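Side-chain contacts in putative exported protein (Bordetella pertussis Tohama I, PDB 2PFY), which binds pyroglutamic acid as an extracytoplasmic solute receptor and probably delivers it to a tripartite ATP-independent periplasmic (TRAP) transporter: residues 263-266 and 267-271; 10-14 and 15-19; 220-223 and 224-227. One frame throughout, in Å; residues are numbered along the deposited sequence.

Interaction 1. Residues 263-266 and 267-271; sequences EPLP and PQLAK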
ATOM      1  N   GLU A 263     -20.147   5.669  -6.916  1.00 24.90           N
ATOM      2  CA  GLU A 263     -20.366   7.102  -7.108  1.00 26.64           C
ATOM      3  C   GLU A 263     -19.099   7.946  -7.148  1.00 25.96           C
ATOM      4  O   GLU A 263     -18.075   7.562  -6.566  1.00 25.55           O
ATOM      5  CB  GLU A 263     -21.333   7.600  -6.029  1.00 26.78           C
ATOM      6  CG  GLU A 263     -22.777   7.248  -6.399  1.00 31.49           C
ATOM      7  CD  GLU A 263     -23.760   7.700  -5.389  1.00 36.05           C
ATOM      8  OE1 GLU A 263     -23.770   7.138  -4.286  1.00 39.59           O
ATOM      9  OE2 GLU A 263     -24.533   8.623  -5.698  1.00 39.92           O
ATOM     10  N   PRO A 264     -19.155   9.098  -7.847  1.00 26.31           N
ATOM     11  CA  PRO A 264     -18.012   9.987  -7.755  1.00 26.36           C
ATOM     12  C   PRO A 264     -17.951  10.580  -6.346  1.00 26.34           C
ATOM     13  O   PRO A 264     -18.842  10.371  -5.529  1.00 26.22           O
ATOM     14  CB  PRO A 264     -18.311  11.102  -8.782  1.00 27.28           C
ATOM     15  CG  PRO A 264     -19.536  10.693  -9.492  1.00 26.71           C
ATOM     16  CD  PRO A 264     -20.229   9.644  -8.710  1.00 26.01           C
ATOM     17  N   LEU A 265     -16.890  11.308  -6.075  1.00 26.55           N
ATOM     18  CA  LEU A 265     -16.685  11.881  -4.772  1.00 26.28           C
ATOM     19  C   LEU A 265     -17.652  13.085  -4.637  1.00 26.90           C
ATOM     20  O   LEU A 265     -17.643  13.981  -5.493  1.00 26.42           O
ATOM     21  CB  LEU A 265     -15.219  12.341  -4.652  1.00 26.28           C
ATOM     22  CG  LEU A 265     -14.813  12.958  -3.304  1.00 27.03           C
ATOM     23  CD1 LEU A 265     -15.076  11.967  -2.179  1.00 25.26           C
ATOM     24  CD2 LEU A 265     -13.371  13.411  -3.299  1.00 26.08           C
ATOM     25  N   PRO A 266     -18.492  13.091  -3.586  1.00 27.58           N
ATOM     26  CA  PRO A 266     -19.410  14.241  -3.375  1.00 28.48           C
ATOM     27  C   PRO A 266     -18.658  15.562  -3.060  1.00 29.61           C
ATOM     28  O   PRO A 266     -17.589  15.529  -2.431  1.00 28.83           O
ATOM     29  CB  PRO A 266     -20.256  13.800  -2.171  1.00 28.02           C
ATOM     30  CG  PRO A 266     -20.084  12.337  -2.049  1.00 29.47           C
ATOM     31  CD  PRO A 266     -18.686  12.044  -2.561  1.00 26.87           C
ATOM     32  N   PRO A 267     -19.197  16.721  -3.511  1.00 31.08           N
ATOM     33  CA  PRO A 267     -18.399  17.958  -3.422  1.00 31.14           C
ATOM     34  C   PRO A 267     -18.074  18.448  -2.018  1.00 31.73           C
ATOM     35  O   PRO A 267     -16.991  18.979  -1.812  1.00 31.03           O
ATOM     36  CB  PRO A 267     -19.230  18.981  -4.187  1.00 31.88           C
ATOM     37  CG  PRO A 267     -20.662  18.461  -4.077  1.00 32.98           C
ATOM     38  CD  PRO A 267     -20.512  16.956  -4.145  1.00 30.64           C
ATOM     39  N   GLN A 268     -18.978  18.267  -1.056  1.00 32.32           N
ATOM     40  CA  GLN A 268     -18.656  18.660   0.317  1.00 32.93           C
ATOM     41  C   GLN A 268     -17.563  17.744   0.880  1.00 32.39           C
ATOM     42  O   GLN A 268     -16.586  18.217   1.432  1.00 31.99           O
ATOM     43  CB  GLN A 268     -19.906  18.631   1.199  1.00 33.10           C
ATOM     44  CG  GLN A 268     -19.662  19.082   2.648  1.00 34.94           C
ATOM     45  CD  GLN A 268     -19.367  20.564   2.782  1.00 34.99           C
ATOM     46  OE1 GLN A 268     -19.633  21.354   1.876  1.00 35.29           O
ATOM     47  NE2 GLN A 268     -18.825  20.945   3.923  1.00 36.84           N
ATOM     48  N   LEU A 269     -17.717  16.430   0.708  1.00 32.16           N
ATOM     49  CA  LEU A 269     -16.650  15.504   1.084  1.00 31.96           C
ATOM     50  C   LEU A 269     -15.338  15.895   0.368  1.00 30.89           C
ATOM     51  O   LEU A 269     -14.280  15.950   0.995  1.00 31.05           O
ATOM     52  CB  LEU A 269     -17.057  14.043   0.796  1.00 31.95           C
ATOM     53  CG  LEU A 269     -16.227  12.982   1.536  1.00 33.57           C
ATOM     54  CD1 LEU A 269     -16.349  13.113   3.065  1.00 32.41           C
ATOM     55  CD2 LEU A 269     -16.610  11.574   1.080  1.00 32.83           C
ATOM     56  N   ALA A 270     -15.410  16.215  -0.919  1.00 30.64           N
ATOM     57  CA  ALA A 270     -14.188  16.597  -1.660  1.00 31.45           C
ATOM     58  C   ALA A 270     -13.530  17.768  -0.947  1.00 31.80           C
ATOM     59  O   ALA A 270     -12.342  17.712  -0.629  1.00 31.77           O
ATOM     60  CB  ALA A 270     -14.484  16.958  -3.129  1.00 30.62           C
ATOM     61  N   LYS A 271     -14.324  18.808  -0.662  1.00 32.20           N
ATOM     62  CA  LYS A 271     -13.819  19.985   0.056  1.00 34.21           C
ATOM     63  C   LYS A 271     -13.176  19.626   1.397  1.00 32.39           C
ATOM     64  O   LYS A 271     -12.093  20.090   1.707  1.00 32.62           O
ATOM     65  CB  LYS A 271     -14.956  21.017   0.276  1.00 33.83           C
ATOM     66  CG  LYS A 271     -14.877  22.226  -0.619  1.00 37.45           C
ATOM     67  CD  LYS A 271     -16.100  23.165  -0.418  1.00 38.14           C
ATOM     68  CE  LYS A 271     -15.859  24.297   0.601  1.00 45.04           C
ATOM     69  NZ  LYS A 271     -15.894  23.844   2.021  1.00 48.82           N
TER
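L265 meets L269 and A270 where strand 261-264 turns into the N-terminus of helix 267-287, a strand-to-helix junction with P266 at the N-cap and P267 as the first helical residue. The tight part is apolar. L265 splits its two methyls over the first helical turn: CD1 lies 3.6 Å from CD2 of L269, while CD2 reaches A270 CB at 3.7 Å. A chi1 of -179° sets CG of L265 trans to its own N, and the branch end comes nearer the helix than CB; L265 and L269 cross at about a right angle. The P266 ring adds a looser contact, its CD 4.2 Å from L269 CD2. L269 is buried and touches L134, whereas L265 extends the apolar patch to F84 and A202, and P266 leans on Y200 of strand 198-201.

The other side faces solvent. P267 is exposed and directs its CB away overall, though the ring still touches P266, and the side chain of Q268 leads outward to hydrogen-bond E272. The turn closes as A270 N donates to P266 O at 2.7 Å, with an N-H...O angle of 156° and the donor nearly in line with the C=O bond.

Interaction 2. Residues 10-14 and 15-19; sequences QPDAN and YLTQN
N14 caps helix 15-30 through its side-chain oxygen, an N-cap asparagine accepting from the first turn. OD1 takes T17 N at 3.1 Å, in the carbonyl plane and on a lone pair, and a weak bond from L16 N (N-H...O angle 125°). A chi1 of 174° leaves CG beside the N14 carbonyl carbon, which brings OD1 to these N-H groups. The backbone adds Q18 N to N14 O at 3.1 Å.

Two side-chain donors reach back to loop carbonyls. T17 OG1 gives its proton to Q10 O at 2.7 Å, approaching from above the carbonyl plane, not along a lone pair. Q18, bent at chi2 (-51°), brings NE2 to within 2.8 Å of D12 O, in the carbonyl plane and on a lone pair.

Water also joins the segments: one molecule accepts from Q10 N and donates to T17 OG1, so this hydroxyl is held by two bonds. Among the non-bonded contacts, L16 CB comes 3.0 Å from N14 OD1 and T17 CG2 lies 3.5 Å from D12 OD1, which is hydrogen-bonded to S41 and salt-bridged to R21.

This helix start borders the pyroglutamic acid site: N14 and L16 touch W120, and Q10 touches R48 and hydrogen-bonds T165. N14 ND2 hydrogen-bonds D189 of helix 184-189, Y15 OH hydrogen-bonds P119 O of strand 112-119, and Y15 packs on T243 of helix 223-257.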
ATOM      1  N   GLN A  10      -1.117  -9.844   0.753  1.00 16.81           N
ATOM      2  CA  GLN A  10      -2.478  -9.997   0.252  1.00 16.39           C
ATOM      3  C   GLN A  10      -2.711 -11.399  -0.312  1.00 17.25           C
ATOM      4  O   GLN A  10      -1.743 -12.123  -0.633  1.00 17.51           O
ATOM      5  CB  GLN A  10      -2.693  -8.920  -0.812  1.00 16.78           C
ATOM      6  CG  GLN A  10      -2.453  -7.470  -0.292  1.00 16.86           C
ATOM      7  CD  GLN A  10      -3.404  -7.123   0.850  1.00 17.90           C
ATOM      8  OE1 GLN A  10      -4.560  -7.573   0.856  1.00 17.46           O
ATOM      9  NE2 GLN A  10      -2.925  -6.350   1.827  1.00 15.47           N
ATOM     10  N   PRO A  11      -3.982 -11.807  -0.443  1.00 17.47           N
ATOM     11  CA  PRO A  11      -4.296 -13.116  -0.991  1.00 17.41           C
ATOM     12  C   PRO A  11      -3.912 -13.257  -2.469  1.00 16.57           C
ATOM     13  O   PRO A  11      -3.590 -12.272  -3.109  1.00 16.44           O
ATOM     14  CB  PRO A  11      -5.833 -13.198  -0.832  1.00 18.88           C
ATOM     15  CG  PRO A  11      -6.275 -11.812  -0.832  1.00 18.28           C
ATOM     16  CD  PRO A  11      -5.216 -11.087  -0.046  1.00 17.02           C
ATOM     17  N   ASP A  12      -3.893 -14.489  -2.962  1.00 16.51           N
ATOM     18  CA  ASP A  12      -3.539 -14.803  -4.336  1.00 16.69           C
ATOM     19  C   ASP A  12      -4.495 -14.116  -5.353  1.00 16.89           C
ATOM     20  O   ASP A  12      -4.101 -13.878  -6.500  1.00 15.88           O
ATOM     21  CB  ASP A  12      -3.494 -16.335  -4.484  1.00 17.50           C
ATOM     22  CG  ASP A  12      -2.262 -16.954  -3.816  1.00 20.38           C
ATOM     23  OD1 ASP A  12      -1.298 -16.231  -3.534  1.00 19.07           O
ATOM     24  OD2 ASP A  12      -2.254 -18.171  -3.552  1.00 24.76           O
ATOM     25  N   ALA A  13      -5.717 -13.742  -4.908  1.00 15.92           N
ATOM     26  CA  ALA A  13      -6.611 -12.842  -5.697  1.00 15.85           C
ATOM     27  C   ALA A  13      -5.927 -11.534  -6.160  1.00 15.59           C
ATOM     28  O   ALA A  13      -6.213 -11.007  -7.241  1.00 16.24           O
ATOM     29  CB  ALA A  13      -7.886 -12.479  -4.878  1.00 16.25           C
ATOM     30  N   ASN A  14      -5.029 -11.021  -5.325  1.00 14.28           N
ATOM     31  CA  ASN A  14      -4.570  -9.658  -5.407  1.00 15.58           C
ATOM     32  C   ASN A  14      -3.472  -9.487  -6.428  1.00 14.74           C
ATOM     33  O   ASN A  14      -2.597 -10.336  -6.525  1.00 14.97           O
ATOM     34  CB  ASN A  14      -4.084  -9.212  -4.013  1.00 16.19           C
ATOM     35  CG  ASN A  14      -3.445  -7.853  -4.039  1.00 17.93           C
ATOM     36  OD1 ASN A  14      -2.220  -7.724  -4.250  1.00 18.30           O
ATOM     37  ND2 ASN A  14      -4.261  -6.813  -3.796  1.00 14.38           N
ATOM     38  N   TYR A  15      -3.494  -8.412  -7.196  1.00 15.72           N
ATOM     39  CA  TYR A  15      -2.514  -8.286  -8.305  1.00 16.07           C
ATOM     40  C   TYR A  15      -1.086  -7.989  -7.822  1.00 16.40           C
ATOM     41  O   TYR A  15      -0.127  -8.302  -8.516  1.00 16.34           O
ATOM     42  CB  TYR A  15      -2.962  -7.285  -9.385  1.00 15.88           C
ATOM     43  CG  TYR A  15      -2.859  -5.819  -8.991  1.00 16.37           C
ATOM     44  CD1 TYR A  15      -1.648  -5.123  -9.094  1.00 14.94           C
ATOM     45  CD2 TYR A  15      -3.985  -5.125  -8.512  1.00 16.90           C
ATOM     46  CE1 TYR A  15      -1.553  -3.759  -8.731  1.00 15.82           C
ATOM     47  CE2 TYR A  15      -3.915  -3.768  -8.155  1.00 19.83           C
ATOM     48  CZ  TYR A  15      -2.705  -3.092  -8.278  1.00 17.07           C
ATOM     49  OH  TYR A  15      -2.656  -1.758  -7.899  1.00 19.29           O
ATOM     50  N   LEU A  16      -0.948  -7.397  -6.641  1.00 15.71           N
ATOM     51  CA  LEU A  16       0.392  -7.133  -6.079  1.00 16.58           C
ATOM     52  C   LEU A  16       1.042  -8.438  -5.689  1.00 16.29           C
ATOM     53  O   LEU A  16       2.248  -8.628  -5.911  1.00 17.40           O
ATOM     54  CB  LEU A  16       0.299  -6.188  -4.867  1.00 15.65           C
ATOM     55  CG  LEU A  16      -0.120  -4.762  -5.276  1.00 18.14           C
ATOM     56  CD1 LEU A  16      -0.434  -3.916  -4.011  1.00 18.73           C
ATOM     57  CD2 LEU A  16       0.971  -4.069  -6.141  1.00 18.86           C
ATOM     58  N   THR A  17       0.237  -9.334  -5.106  1.00 15.60           N
ATOM     59  CA  THR A  17       0.679 -10.690  -4.815  1.00 16.74           C
ATOM     60  C   THR A  17       1.048 -11.460  -6.090  1.00 17.00           C
ATOM     61  O   THR A  17       2.082 -12.126  -6.114  1.00 17.68           O
ATOM     62  CB  THR A  17      -0.373 -11.453  -3.986  1.00 16.74           C
ATOM     63  OG1 THR A  17      -0.441 -10.866  -2.695  1.00 18.44           O
ATOM     64  CG2 THR A  17      -0.036 -12.957  -3.812  1.00 15.01           C
ATOM     65  N   GLN A  18       0.228 -11.362  -7.137  1.00 17.02           N
ATOM     66  CA  GLN A  18       0.550 -12.017  -8.411  1.00 17.00           C
ATOM     67  C   GLN A  18       1.806 -11.410  -9.022  1.00 16.20           C
ATOM     68  O   GLN A  18       2.632 -12.105  -9.606  1.00 15.25           O
ATOM     69  CB  GLN A  18      -0.651 -11.959  -9.403  1.00 17.96           C
ATOM     70  CG  GLN A  18      -1.785 -12.887  -8.992  1.00 19.34           C
ATOM     71  CD  GLN A  18      -1.308 -14.334  -8.707  1.00 22.63           C
ATOM     72  OE1 GLN A  18      -0.542 -14.906  -9.491  1.00 21.49           O
ATOM     73  NE2 GLN A  18      -1.741 -14.908  -7.569  1.00 19.85           N
ATOM     74  N   ASN A  19       1.983 -10.120  -8.850  1.00 15.63           N
ATOM     75  CA  ASN A  19       3.214  -9.487  -9.367  1.00 16.12           C
ATOM     76  C   ASN A  19       4.482 -10.005  -8.621  1.00 16.91           C
ATOM     77  O   ASN A  19       5.532 -10.280  -9.247  1.00 17.37           O
ATOM     78  CB  ASN A  19       3.047  -7.962  -9.287  1.00 15.55           C
ATOM     79  CG  ASN A  19       4.157  -7.199  -9.994  1.00 18.12           C
ATOM     80  OD1 ASN A  19       4.612  -7.589 -11.052  1.00 21.36           O
ATOM     81  ND2 ASN A  19       4.593  -6.114  -9.402  1.00 16.54           N
TER
HETATM   82  O   HOH W   1       0.486  -8.669  -1.339  1.00 17.94           O

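Interaction 3. Residues 220-223 and 224-227; sequences RLPA and EVRQ
The guanidinium of R226 lies with one face over A223, whose CA sits 3.5 Å above the plane and is offset toward the rim; at the edge, near that plane, is L221 O. NH1 donates to this oxygen at 2.8 Å, nearly in line with the C=O bond, although the N-H...O angle of 136° shows that the bond is bent. The chain turns at chi3 (-54°), folding the group back over the start of helix 223-257.

The backbone begins the helix with P222 at the N-cap. P222 O accepts R226 N at 2.8 Å, a straight bond at 167°, together with a weak bond from V225 N, and A223 O takes Q227 N at 3.0 Å.

Apolar contacts flank these bonds. V225 divides its methyls, CG1 meeting L221 CD1 at 4.0 Å and CG2 lying 3.9 Å from CG of P222, with the V225 and P222 side chains side by side. L221 and V225 both touch L35 of strand 35-40, and L221 reaches W4 of strand 2-7.

Chemically, the contact joins the buried L221-V225 pair to a more exposed polar part: the R226 cation satisfies the L221 carbonyl just before the helix, and its positive charge would be expected to polarise that carbonyl further.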
ATOM      1  N   ARG A 220      25.016 -12.114   0.445  1.00 25.08           N
ATOM      2  CA  ARG A 220      25.667 -13.432   0.368  1.00 26.27           C
ATOM      3  C   ARG A 220      25.448 -14.165  -0.970  1.00 24.99           C
ATOM      4  O   ARG A 220      26.149 -15.103  -1.275  1.00 23.13           O
ATOM      5  CB  ARG A 220      25.490 -14.277   1.668  1.00 26.89           C
ATOM      6  CG  ARG A 220      24.566 -15.471   1.640  1.00 31.27           C
ATOM      7  CD  ARG A 220      24.690 -16.291   2.968  1.00 30.39           C
ATOM      8  NE  ARG A 220      24.543 -15.452   4.144  1.00 37.42           N
ATOM      9  CZ  ARG A 220      23.385 -15.243   4.783  1.00 41.18           C
ATOM     10  NH1 ARG A 220      22.244 -15.820   4.371  1.00 42.24           N
ATOM     11  NH2 ARG A 220      23.361 -14.446   5.847  1.00 41.55           N
ATOM     12  N   LEU A 221      24.535 -13.662  -1.812  1.00 23.17           N
ATOM     13  CA  LEU A 221      24.316 -14.262  -3.114  1.00 22.62           C
ATOM     14  C   LEU A 221      25.505 -13.929  -4.030  1.00 22.58           C
ATOM     15  O   LEU A 221      26.141 -12.913  -3.827  1.00 20.83           O
ATOM     16  CB  LEU A 221      23.055 -13.669  -3.739  1.00 22.11           C
ATOM     17  CG  LEU A 221      21.769 -13.979  -2.982  1.00 21.57           C
ATOM     18  CD1 LEU A 221      20.597 -13.128  -3.536  1.00 22.62           C
ATOM     19  CD2 LEU A 221      21.478 -15.479  -3.098  1.00 21.61           C
ATOM     20  N   PRO A 222      25.795 -14.785  -5.030  1.00 23.28           N
ATOM     21  CA  PRO A 222      26.757 -14.355  -6.074  1.00 23.79           C
ATOM     22  C   PRO A 222      26.342 -13.025  -6.697  1.00 25.27           C
ATOM     23  O   PRO A 222      25.116 -12.736  -6.843  1.00 24.12           O
ATOM     24  CB  PRO A 222      26.692 -15.479  -7.108  1.00 24.27           C
ATOM     25  CG  PRO A 222      26.208 -16.718  -6.355  1.00 24.68           C
ATOM     26  CD  PRO A 222      25.312 -16.175  -5.218  1.00 24.06           C
ATOM     27  N   ALA A 223      27.338 -12.207  -7.044  1.00 25.68           N
ATOM     28  CA  ALA A 223      27.165 -10.922  -7.744  1.00 26.05           C
ATOM     29  C   ALA A 223      26.119 -10.953  -8.846  1.00 27.46           C
ATOM     30  O   ALA A 223      25.188 -10.123  -8.834  1.00 27.00           O
ATOM     31  CB  ALA A 223      28.546 -10.425  -8.332  1.00 26.65           C
ATOM     32  N   GLU A 224      26.262 -11.899  -9.786  1.00 27.46           N
ATOM     33  CA  GLU A 224      25.311 -12.051 -10.892  1.00 28.74           C
ATOM     34  C   GLU A 224      23.864 -12.328 -10.421  1.00 27.44           C
ATOM     35  O   GLU A 224      22.898 -11.891 -11.057  1.00 26.48           O
ATOM     36  CB  GLU A 224      25.761 -13.162 -11.853  1.00 29.46           C
ATOM     37  CG  GLU A 224      27.170 -12.954 -12.462  1.00 34.52           C
ATOM     38  CD  GLU A 224      28.314 -13.565 -11.579  1.00 40.14           C
ATOM     39  OE1 GLU A 224      28.122 -13.824 -10.332  1.00 37.21           O
ATOM     40  OE2 GLU A 224      29.407 -13.788 -12.168  1.00 44.33           O
ATOM     41  N   VAL A 225      23.734 -13.049  -9.310  1.00 26.19           N
ATOM     42  CA  VAL A 225      22.417 -13.406  -8.751  1.00 25.61           C
ATOM     43  C   VAL A 225      21.835 -12.167  -8.109  1.00 25.98           C
ATOM     44  O   VAL A 225      20.647 -11.855  -8.341  1.00 25.73           O
ATOM     45  CB  VAL A 225      22.497 -14.632  -7.773  1.00 25.83           C
ATOM     46  CG1 VAL A 225      21.135 -14.934  -7.109  1.00 23.93           C
ATOM     47  CG2 VAL A 225      23.035 -15.890  -8.507  1.00 23.57           C
ATOM     48  N   ARG A 226      22.662 -11.417  -7.365  1.00 25.55           N
ATOM     49  CA  ARG A 226      22.228 -10.126  -6.834  1.00 26.31           C
ATOM     50  C   ARG A 226      21.655  -9.243  -7.936  1.00 26.48           C
ATOM     51  O   ARG A 226      20.577  -8.681  -7.768  1.00 25.30           O
ATOM     52  CB  ARG A 226      23.329  -9.413  -6.047  1.00 26.13           C
ATOM     53  CG  ARG A 226      23.865 -10.259  -4.884  1.00 28.52           C
ATOM     54  CD  ARG A 226      24.687  -9.466  -3.892  1.00 31.20           C
ATOM     55  NE  ARG A 226      25.797  -8.727  -4.513  1.00 33.40           N
ATOM     56  CZ  ARG A 226      27.049  -9.177  -4.603  1.00 33.80           C
ATOM     57  NH1 ARG A 226      27.371 -10.377  -4.145  1.00 32.34           N
ATOM     58  NH2 ARG A 226      27.976  -8.422  -5.162  1.00 32.81           N
ATOM     59  N   GLN A 227      22.360  -9.167  -9.075  1.00 25.86           N
ATOM     60  CA  GLN A 227      21.948  -8.320 -10.183  1.00 25.73           C
ATOM     61  C   GLN A 227      20.680  -8.867 -10.811  1.00 24.95           C
ATOM     62  O   GLN A 227      19.778  -8.095 -11.110  1.00 26.29           O
ATOM     63  CB  GLN A 227      23.072  -8.145 -11.233  1.00 25.09           C
ATOM     64  CG  GLN A 227      22.790  -7.092 -12.340  1.00 28.08           C
ATOM     65  CD  GLN A 227      22.519  -5.700 -11.771  1.00 30.71           C
ATOM     66  OE1 GLN A 227      23.365  -5.130 -11.127  1.00 33.73           O
ATOM     67  NE2 GLN A 227      21.315  -5.161 -12.009  1.00 33.32           N
TER

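All three contacts lie at helix N-termini, and in each the N-cap carbonyl accepts a helix N-H; in interaction 2 the N-cap asparagine side chain accepts as well, which the prolines of interactions 1 and 3 cannot do. Interactions 1 and 3 are on opposite sides of the chain's centre, their own centres about 50 Å apart; helix 223-257, which starts in interaction 3, is followed directly by the strand leading into interaction 1. The centre of interaction 2 is about 30 Å from that of interaction 1 and about 26 Å from that of interaction 3. Of the three it is the one near the pyroglutamic acid: the Q10 side chain comes to about 5 Å from it.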